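Local coordinates for protein VIN1 (Oscarella pearsei, PDB 6BFI) that binds actin filaments and, as a vinculin homolog of a sponge, may play a role in cell-cell adhesion, at residues Q277-L282 and E359-I364; G285-S290 and E334-G339; K297-G302 and E324-L329; G302-A307 and A425-C430. All blocks are in the same frame, centred on the assembly; numbering follows the deposited sequence.

Contact 1: residues Q277-L282 and E359-I364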
# COMPACT_ATOMS: atom_id res chain seq x y z
N GLN A 277 -3.59 12.48 -18.53
CA GLN A 277 -3.78 12.02 -19.90
C GLN A 277 -4.70 12.96 -20.67
O GLN A 277 -4.47 13.23 -21.86
CB GLN A 277 -4.33 10.60 -19.91
CG GLN A 277 -3.35 9.54 -19.45
CD GLN A 277 -2.46 9.05 -20.58
OE1 GLN A 277 -2.95 8.61 -21.62
NE2 GLN A 277 -1.15 9.11 -20.38
N ALA A 278 -5.75 13.46 -20.01
CA ALA A 278 -6.64 14.41 -20.67
C ALA A 278 -5.93 15.74 -20.92
O ALA A 278 -6.14 16.37 -21.97
CB ALA A 278 -7.90 14.61 -19.83
N GLN A 279 -5.08 16.17 -19.99
CA GLN A 279 -4.31 17.39 -20.19
C GLN A 279 -3.34 17.25 -21.35
O GLN A 279 -3.22 18.16 -22.18
CB GLN A 279 -3.57 17.75 -18.90
CG GLN A 279 -4.47 18.17 -17.75
CD GLN A 279 -3.80 18.04 -16.39
OE1 GLN A 279 -2.60 17.78 -16.30
NE2 GLN A 279 -4.57 18.21 -15.33
N ASP A 280 -2.65 16.11 -21.44
CA ASP A 280 -1.68 15.92 -22.52
C ASP A 280 -2.38 15.77 -23.87
O ASP A 280 -1.88 16.28 -24.88
CB ASP A 280 -0.80 14.71 -22.23
CG ASP A 280 0.33 15.03 -21.27
OD1 ASP A 280 0.26 16.09 -20.61
OD2 ASP A 280 1.28 14.23 -21.17
N ALA A 281 -3.52 15.08 -23.90
CA ALA A 281 -4.23 14.94 -25.17
C ALA A 281 -4.86 16.26 -25.61
O ALA A 281 -4.97 16.52 -26.81
CB ALA A 281 -5.29 13.85 -25.07
N LEU A 282 -5.28 17.10 -24.66
CA LEU A 282 -5.83 18.40 -25.04
C LEU A 282 -4.73 19.35 -25.48
O LEU A 282 -4.91 20.12 -26.43
CB LEU A 282 -6.63 18.99 -23.88
CG LEU A 282 -8.05 18.45 -23.70
CD1 LEU A 282 -8.72 19.07 -22.49
CD2 LEU A 282 -8.87 18.70 -24.96
N GLU A 359 -5.86 23.73 -13.78
CA GLU A 359 -6.32 24.61 -12.71
C GLU A 359 -7.41 23.94 -11.87
O GLU A 359 -7.47 24.14 -10.65
CB GLU A 359 -6.81 25.94 -13.28
CG GLU A 359 -5.70 26.79 -13.88
CD GLU A 359 -6.21 28.04 -14.57
OE1 GLU A 359 -7.42 28.33 -14.48
OE2 GLU A 359 -5.39 28.73 -15.21
N LEU A 360 -8.27 23.15 -12.51
CA LEU A 360 -9.27 22.40 -11.76
C LEU A 360 -8.61 21.38 -10.84
O LEU A 360 -9.00 21.24 -9.67
CB LEU A 360 -10.24 21.70 -12.71
CG LEU A 360 -11.27 20.77 -12.06
CD1 LEU A 360 -12.10 21.52 -11.02
CD2 LEU A 360 -12.17 20.14 -13.11
N GLU A 361 -7.59 20.67 -11.34
CA GLU A 361 -6.84 19.75 -10.49
C GLU A 361 -6.23 20.48 -9.30
O GLU A 361 -6.31 20.01 -8.15
CB GLU A 361 -5.75 19.06 -11.31
CG GLU A 361 -4.86 18.12 -10.53
CD GLU A 361 -3.79 17.48 -11.39
OE1 GLU A 361 -3.77 17.73 -12.61
OE2 GLU A 361 -2.96 16.71 -10.85
N GLN A 362 -5.64 21.65 -9.54
CA GLN A 362 -5.01 22.40 -8.46
C GLN A 362 -6.04 22.85 -7.43
O GLN A 362 -5.77 22.81 -6.22
CB GLN A 362 -4.25 23.61 -9.01
CG GLN A 362 -3.39 24.32 -7.98
CD GLN A 362 -2.34 23.42 -7.37
OE1 GLN A 362 -1.82 22.51 -8.03
NE2 GLN A 362 -2.01 23.65 -6.10
N GLU A 363 -7.22 23.26 -7.88
CA GLU A 363 -8.26 23.67 -6.93
C GLU A 363 -8.81 22.48 -6.16
O GLU A 363 -9.25 22.64 -5.01
CB GLU A 363 -9.38 24.41 -7.65
CG GLU A 363 -9.71 25.79 -7.08
CD GLU A 363 -8.56 26.77 -7.20
OE1 GLU A 363 -7.62 26.72 -6.38
OE2 GLU A 363 -8.59 27.61 -8.14
N ILE A 364 -8.80 21.29 -6.76
CA ILE A 364 -9.17 20.09 -6.02
C ILE A 364 -8.17 19.84 -4.90
O ILE A 364 -8.54 19.57 -3.74
CB ILE A 364 -9.27 18.88 -6.97
CG1 ILE A 364 -10.52 19.00 -7.84
CG2 ILE A 364 -9.28 17.58 -6.19
CD1 ILE A 364 -10.70 17.86 -8.82

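Contact 2: residues G285-S290 and E334-G339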
# COMPACT_ATOMS: atom_id res chain seq x y z
N GLY A 285 -3.36 17.98 -30.25
CA GLY A 285 -4.46 18.38 -31.10
C GLY A 285 -5.74 17.62 -30.83
O GLY A 285 -6.79 17.94 -31.39
N ASP A 286 -5.67 16.61 -29.96
CA ASP A 286 -6.76 15.65 -29.84
C ASP A 286 -7.97 16.25 -29.15
O ASP A 286 -7.87 16.79 -28.04
CB ASP A 286 -6.28 14.41 -29.08
CG ASP A 286 -7.13 13.19 -29.35
OD1 ASP A 286 -8.27 13.36 -29.84
OD2 ASP A 286 -6.66 12.07 -29.08
N ILE A 287 -9.13 16.16 -29.81
CA ILE A 287 -10.41 16.52 -29.21
C ILE A 287 -11.43 15.44 -29.58
O ILE A 287 -12.62 15.72 -29.76
CB ILE A 287 -10.90 17.90 -29.67
CG1 ILE A 287 -10.97 17.97 -31.20
CG2 ILE A 287 -10.00 19.00 -29.12
CD1 ILE A 287 -11.71 19.19 -31.71
N SER A 288 -10.96 14.20 -29.69
CA SER A 288 -11.82 13.09 -30.07
C SER A 288 -12.83 12.78 -28.95
O SER A 288 -12.84 13.41 -27.89
CB SER A 288 -10.98 11.85 -30.38
OG SER A 288 -10.22 11.46 -29.26
N ARG A 289 -13.68 11.79 -29.21
CA ARG A 289 -14.71 11.42 -28.25
C ARG A 289 -14.09 10.83 -26.98
O ARG A 289 -14.60 11.05 -25.88
CB ARG A 289 -15.69 10.45 -28.89
CG ARG A 289 -17.06 10.41 -28.24
CD ARG A 289 -18.10 9.91 -29.23
NE ARG A 289 -19.46 9.95 -28.68
CZ ARG A 289 -20.21 11.05 -28.65
NH1 ARG A 289 -19.75 12.20 -29.12
NH2 ARG A 289 -21.44 10.99 -28.13
N SER A 290 -13.00 10.08 -27.13
CA SER A 290 -12.34 9.49 -25.97
C SER A 290 -11.81 10.56 -25.03
O SER A 290 -12.08 10.54 -23.82
CB SER A 290 -11.20 8.57 -26.43
OG SER A 290 -11.50 7.97 -27.68
N GLU A 334 -19.02 22.19 -31.09
CA GLU A 334 -19.60 22.97 -32.18
C GLU A 334 -18.57 23.29 -33.25
O GLU A 334 -18.90 23.33 -34.44
CB GLU A 334 -20.22 24.26 -31.63
CG GLU A 334 -21.43 24.04 -30.74
CD GLU A 334 -22.23 25.31 -30.52
OE1 GLU A 334 -22.16 26.22 -31.37
OE2 GLU A 334 -22.93 25.39 -29.49
N LEU A 335 -17.31 23.51 -32.85
CA LEU A 335 -16.24 23.68 -33.83
C LEU A 335 -16.06 22.42 -34.66
O LEU A 335 -15.97 22.48 -35.90
CB LEU A 335 -14.94 24.05 -33.13
CG LEU A 335 -14.68 25.53 -32.84
CD1 LEU A 335 -13.36 25.69 -32.10
CD2 LEU A 335 -14.68 26.33 -34.13
N GLN A 336 -16.00 21.26 -34.00
CA GLN A 336 -15.79 20.00 -34.70
C GLN A 336 -16.96 19.67 -35.61
O GLN A 336 -16.77 19.07 -36.68
CB GLN A 336 -15.56 18.88 -33.69
CG GLN A 336 -15.17 17.55 -34.29
CD GLN A 336 -14.86 16.50 -33.24
OE1 GLN A 336 -14.84 16.81 -32.04
NE2 GLN A 336 -14.63 15.27 -33.67
N ALA A 337 -18.18 20.06 -35.22
CA ALA A 337 -19.33 19.82 -36.09
C ALA A 337 -19.26 20.65 -37.36
O ALA A 337 -19.73 20.21 -38.41
CB ALA A 337 -20.63 20.12 -35.33
N LYS A 338 -18.67 21.85 -37.29
CA LYS A 338 -18.56 22.71 -38.47
C LYS A 338 -17.54 22.18 -39.48
O LYS A 338 -17.56 22.62 -40.63
CB LYS A 338 -18.15 24.12 -38.05
CG LYS A 338 -19.23 24.91 -37.34
CD LYS A 338 -18.71 26.28 -36.92
CE LYS A 338 -19.84 27.19 -36.48
NZ LYS A 338 -20.80 27.45 -37.59
N GLY A 339 -16.68 21.26 -39.07
CA GLY A 339 -15.57 20.83 -39.89
C GLY A 339 -14.26 21.52 -39.59
O GLY A 339 -13.31 21.37 -40.37

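Contact 3: residues K297-G302 and E324-L329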
# COMPACT_ATOMS: atom_id res chain seq x y z
N LYS A 297 -15.24 13.06 -17.26
CA LYS A 297 -15.01 12.35 -16.00
C LYS A 297 -14.25 13.23 -15.01
O LYS A 297 -14.55 13.23 -13.81
CB LYS A 297 -14.25 11.05 -16.25
CG LYS A 297 -14.99 10.04 -17.11
CD LYS A 297 -14.33 8.68 -17.04
CE LYS A 297 -14.87 7.74 -18.11
NZ LYS A 297 -16.36 7.64 -18.08
N CYS A 298 -13.27 14.00 -15.50
CA CYS A 298 -12.55 14.91 -14.62
C CYS A 298 -13.46 15.99 -14.07
O CYS A 298 -13.33 16.40 -12.90
CB CYS A 298 -11.36 15.53 -15.36
SG CYS A 298 -10.08 14.33 -15.80
N ILE A 299 -14.40 16.48 -14.88
CA ILE A 299 -15.39 17.44 -14.39
C ILE A 299 -16.25 16.80 -13.31
O ILE A 299 -16.55 17.43 -12.28
CB ILE A 299 -16.24 17.97 -15.56
CG1 ILE A 299 -15.35 18.72 -16.56
CG2 ILE A 299 -17.35 18.87 -15.05
CD1 ILE A 299 -16.10 19.22 -17.78
N SER A 300 -16.65 15.54 -13.51
CA SER A 300 -17.44 14.85 -12.49
C SER A 300 -16.66 14.71 -11.19
O SER A 300 -17.24 14.84 -10.10
CB SER A 300 -17.86 13.47 -13.00
OG SER A 300 -18.99 13.57 -13.86
N GLU A 301 -15.36 14.44 -11.27
CA GLU A 301 -14.55 14.39 -10.06
C GLU A 301 -14.47 15.75 -9.39
O GLU A 301 -14.53 15.86 -8.16
CB GLU A 301 -13.15 13.85 -10.39
CG GLU A 301 -12.13 13.98 -9.26
CD GLU A 301 -12.38 13.02 -8.10
OE1 GLU A 301 -13.36 12.25 -8.14
OE2 GLU A 301 -11.57 13.03 -7.15
N GLY A 302 -14.35 16.81 -10.19
CA GLY A 302 -14.33 18.16 -9.63
C GLY A 302 -15.60 18.49 -8.87
O GLY A 302 -15.56 19.05 -7.78
N GLU A 324 -17.40 26.14 -16.48
CA GLU A 324 -16.56 26.77 -17.50
C GLU A 324 -15.99 25.71 -18.44
O GLU A 324 -16.01 25.88 -19.67
CB GLU A 324 -15.44 27.57 -16.85
CG GLU A 324 -14.53 28.28 -17.84
CD GLU A 324 -13.43 29.07 -17.16
OE1 GLU A 324 -12.83 28.55 -16.19
OE2 GLU A 324 -13.16 30.21 -17.60
N LEU A 325 -15.49 24.61 -17.88
CA LEU A 325 -14.94 23.54 -18.71
C LEU A 325 -16.02 22.91 -19.59
O LEU A 325 -15.76 22.59 -20.75
CB LEU A 325 -14.26 22.49 -17.84
CG LEU A 325 -12.76 22.70 -17.64
CD1 LEU A 325 -12.26 21.94 -16.42
CD2 LEU A 325 -12.00 22.27 -18.89
N ASP A 326 -17.22 22.73 -19.04
CA ASP A 326 -18.32 22.22 -19.86
C ASP A 326 -18.64 23.15 -21.02
O ASP A 326 -18.89 22.70 -22.14
CB ASP A 326 -19.56 22.00 -18.99
CG ASP A 326 -19.78 20.54 -18.65
OD1 ASP A 326 -19.48 19.68 -19.51
OD2 ASP A 326 -20.26 20.25 -17.53
N GLN A 327 -18.62 24.47 -20.77
CA GLN A 327 -18.86 25.42 -21.84
C GLN A 327 -17.79 25.32 -22.92
O GLN A 327 -18.10 25.31 -24.12
CB GLN A 327 -18.93 26.84 -21.28
CG GLN A 327 -19.31 27.90 -22.30
CD GLN A 327 -20.73 27.74 -22.80
OE1 GLN A 327 -21.57 27.14 -22.14
NE2 GLN A 327 -21.00 28.29 -23.99
N ILE A 328 -16.52 25.24 -22.51
CA ILE A 328 -15.44 25.07 -23.48
C ILE A 328 -15.64 23.79 -24.28
O ILE A 328 -15.37 23.74 -25.49
CB ILE A 328 -14.07 25.08 -22.76
CG1 ILE A 328 -13.80 26.45 -22.15
CG2 ILE A 328 -12.96 24.70 -23.73
CD1 ILE A 328 -12.41 26.59 -21.56
N LEU A 329 -16.14 22.73 -23.63
CA LEU A 329 -16.39 21.48 -24.35
C LEU A 329 -17.48 21.65 -25.39
O LEU A 329 -17.36 21.15 -26.52
CB LEU A 329 -16.75 20.37 -23.36
CG LEU A 329 -15.62 19.41 -22.99
CD1 LEU A 329 -14.40 20.17 -22.51
CD2 LEU A 329 -16.08 18.41 -21.95

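Contact 4: residues G302-A307 and A425-C430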
# COMPACT_ATOMS: atom_id res chain seq x y z
N GLY A 302 -14.35 16.81 -10.19
CA GLY A 302 -14.33 18.16 -9.63
C GLY A 302 -15.60 18.49 -8.87
O GLY A 302 -15.56 19.05 -7.78
N ARG A 303 -16.76 18.14 -9.45
CA ARG A 303 -18.02 18.42 -8.76
C ARG A 303 -18.21 17.52 -7.55
O ARG A 303 -18.78 17.95 -6.54
CB ARG A 303 -19.19 18.26 -9.74
CG ARG A 303 -19.10 19.20 -10.93
CD ARG A 303 -20.24 19.02 -11.91
NE ARG A 303 -20.09 19.91 -13.07
CZ ARG A 303 -20.90 19.92 -14.12
NH1 ARG A 303 -21.94 19.08 -14.18
NH2 ARG A 303 -20.68 20.76 -15.12
N ARG A 304 -17.73 16.27 -7.63
CA ARG A 304 -17.78 15.38 -6.47
C ARG A 304 -17.00 15.96 -5.30
O ARG A 304 -17.47 15.95 -4.16
CB ARG A 304 -17.23 14.00 -6.84
CG ARG A 304 -17.45 12.94 -5.78
CD ARG A 304 -16.54 11.74 -5.98
NE ARG A 304 -15.25 11.90 -5.32
CZ ARG A 304 -14.99 11.49 -4.08
NH1 ARG A 304 -15.94 10.89 -3.37
NH2 ARG A 304 -13.79 11.69 -3.55
N VAL A 305 -15.79 16.48 -5.57
CA VAL A 305 -15.03 17.13 -4.51
C VAL A 305 -15.72 18.42 -4.07
O VAL A 305 -15.67 18.79 -2.88
CB VAL A 305 -13.58 17.38 -4.97
CG1 VAL A 305 -12.80 18.13 -3.90
CG2 VAL A 305 -12.90 16.06 -5.30
N ALA A 306 -16.37 19.12 -5.00
CA ALA A 306 -17.08 20.35 -4.63
C ALA A 306 -18.19 20.08 -3.62
O ALA A 306 -18.41 20.88 -2.71
CB ALA A 306 -17.65 21.02 -5.89
N ALA A 307 -18.88 18.95 -3.76
CA ALA A 307 -19.95 18.62 -2.82
C ALA A 307 -19.42 18.35 -1.42
O ALA A 307 -20.20 18.38 -0.46
CB ALA A 307 -20.75 17.42 -3.32
N ALA A 425 -7.92 9.81 0.66
CA ALA A 425 -7.57 8.53 0.04
C ALA A 425 -8.24 8.37 -1.32
O ALA A 425 -7.71 7.68 -2.19
CB ALA A 425 -7.96 7.38 0.96
N SER A 426 -9.40 9.01 -1.52
CA SER A 426 -10.13 8.85 -2.78
C SER A 426 -9.78 9.90 -3.83
O SER A 426 -10.03 9.66 -5.01
CB SER A 426 -11.64 8.90 -2.52
OG SER A 426 -12.08 7.70 -1.90
N SER A 427 -9.21 11.04 -3.43
CA SER A 427 -9.00 12.13 -4.38
C SER A 427 -7.67 12.85 -4.20
O SER A 427 -7.48 13.92 -4.78
CB SER A 427 -10.14 13.15 -4.27
OG SER A 427 -11.40 12.55 -4.50
N GLY A 428 -6.75 12.30 -3.42
CA GLY A 428 -5.50 12.99 -3.15
C GLY A 428 -4.36 12.66 -4.09
O GLY A 428 -3.24 13.12 -3.85
N GLY A 429 -4.62 11.89 -5.14
CA GLY A 429 -3.55 11.53 -6.06
C GLY A 429 -2.48 10.65 -5.47
O GLY A 429 -1.35 10.66 -5.96
N CYS A 430 -2.80 9.89 -4.42
CA CYS A 430 -1.82 9.00 -3.81
C CYS A 430 -1.86 7.63 -4.49
O CYS A 430 -2.85 7.25 -5.12
CB CYS A 430 -2.09 8.85 -2.31
SG CYS A 430 -3.76 8.33 -1.89

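Contact 1: residues Q277-L282 and E359-I364
A single side-chain hydrogen bond between Gln279 and Glu361 joins helix 268-283 to helix 344-375 within an all-helical bundle of this vinculin homolog. The backbones stay well apart, with Gln279 CA and Glu361 CA, the closest such pair, separated by 10.3 Å. Two long side chains therefore have to span the gap. Both run extended beyond CG and meet at about a right angle. Gln279 CG stands beside its own backbone N (chi1 -67°), and from there the chain carries the amide out to the other helix. Its NE2 gives a hydrogen to Glu361 OE1 at 2.9 Å, with an N-H...O angle of 167°. The acceptor lies in the plane of the amide, and the N-H arrives nearly head-on to the C-O bond; amide and carboxylate are almost coplanar. The other oxygen, Glu361 OE2, forms a salt bridge with Arg365 and a hydrogen bond with His276, so three groups share this carboxylate and would be expected to fix its rotation. Next to this polar link, Ala278 and Leu282 pack on helix 289-306 and helix 344-375, Leu360 leans on helix 312-338, and Ile364 reaches Val305 of helix 289-306.

Contact 2: residues G285-S290 and E334-G339
Ile287 meets Gln336 where the loop leading into helix 289-306 passes the C-terminal end of helix 312-338. Along the first segment, Asp286 comes first and turns its carboxylate to the residues that follow. Ile287 then points its side chain toward the other helix, with CG1 placed between the backbone N and the carbonyl carbon (chi1 56°). Its CD1 and CG1 lie against the terminal amide of Gln336, and the two side chains run antiparallel alongside one another. Ile287 also rests on Ala350 of helix 344-375. Ser288, at the N-cap position, is bonded twice to Asp286: its backbone N donates to Asp286 OD1 at 2.8 Å, which makes an Asx turn, and Ser288 OG gives a second hydrogen bond to Asp286 OD1, also at 2.8 Å, on the syn side and somewhat out of the carboxylate plane. Both donors come from the same face of the carboxylate. Arg289 begins the helix. On the partner side, the extended Gln336 side chain (chi1 -173°) leaves the last turn of its helix, which closes at Gly339 in a Schellman motif with positive phi. The chemistry is thus uneven: the firm polar bonds lie within the loop and are consistent with fixing the start of helix 289-306, whereas the amide end of Gln336 lies against both the side chain and the backbone carbonyl of Ile287, a light contact at the end of the bundle.

Contact 3: residues K297-G302 and E324-L329
Ile299 pushes its CD1 methyl against the flank of helix 312-338, and this one branch makes the nearest contact with each of three residues there. It lies 3.8 Å from Leu325 CB and the same distance from Asp326 OD1, while Leu329 CD2, one turn further along, is 4.2 Å away. CG1 adds a looser touch on Leu325 CB, and CG2 reaches 4.1 Å from Asp326 OD2. The methyl thus sits over the start of the Leu325 side chain rather than over its branched end, and the carboxylate of Asp326 lies along the aliphatic surface.

The torsions of Ile299 account for this placing. CG1 stands beside the backbone N (chi1 -63°) and CD1 continues in an extended line, so the longer branch projects across to the other helix while CG2 takes the position anti to N. Asp326 is held by a partner beyond the two segments: its OD2 forms a salt bridge with Arg303, one turn further along the helix of Ile299. The charge is therefore met by an arginine on the partner helix, while its oxygens still touch the isoleucine.

Segments 297-302 and 324-329 run antiparallel, their axes 163° apart in direction and 10.7 Å apart at closest approach, as expected of neighbouring helices in a vinculin-type bundle. Helix 344-375 covers the adjoining side, meeting Leu325 through Leu360 and Cys298 through Leu357, and helix 268-283 brings Phe275 against Cys298 and Glu301.

Contact 4: residues G302-A307 and A425-C430
Arg304 leaves helix 289-306 with CG anti to the backbone N (chi1 -170°), then turns about its CG-CD bond (chi3 88°), and that turn swings the guanidinium round to Ser427. In the helical-bundle architecture of the vinculin family, this contact ties the C-terminal end of helix 289-306 to the end of helix 399-427. Arg304 NH2 donates to Ser427 OG at 2.7 Å with an N-H...O angle of 155°, and the hydroxyl lies in the plane of the guanidinium, at its edge. Ser427 OG stands beside its own backbone N, pointing at the other helix, where it also takes part in a hydrogen bond with Glu301. One hydroxyl thus links an arginine and a glutamate about one turn apart on the same helix, themselves a long, weak ion pair. Opposite charges on its two partners would be expected to hold and polarise the serine.

Val305 supplies the apolar side of the contact. It is buried against Ala367 and Leu368, and Leu368 touches Ser427 as well, so the polar link borders apolar side chains of helix 344-375. Val305 CG2 comes within 3.9 Å of Ser427 OG, and on the neighbouring serine CB of Ser426 lies 3.7 Å from Arg304 NH2.

From the N terminus, helix 268-283 opens the largest of the nested loops, which contact 1 closes 77 residues later on helix 344-375. Inside it, contact 2 joins the start of helix 289-306 to the end of helix 312-338, and contact 3, nested in turn, pairs the same two helices further along. Contact 4 begins on helix 289-306 but reaches on to helix 399-427, so it crosses the other three and connects the four-helix group to the next part of the chain. Gly302 belongs to both contacts 3 and 4, and Ile364 of contact 1 packs on it. Contact 2 lies farther out, with its centre about 28 Å from that of contact 4.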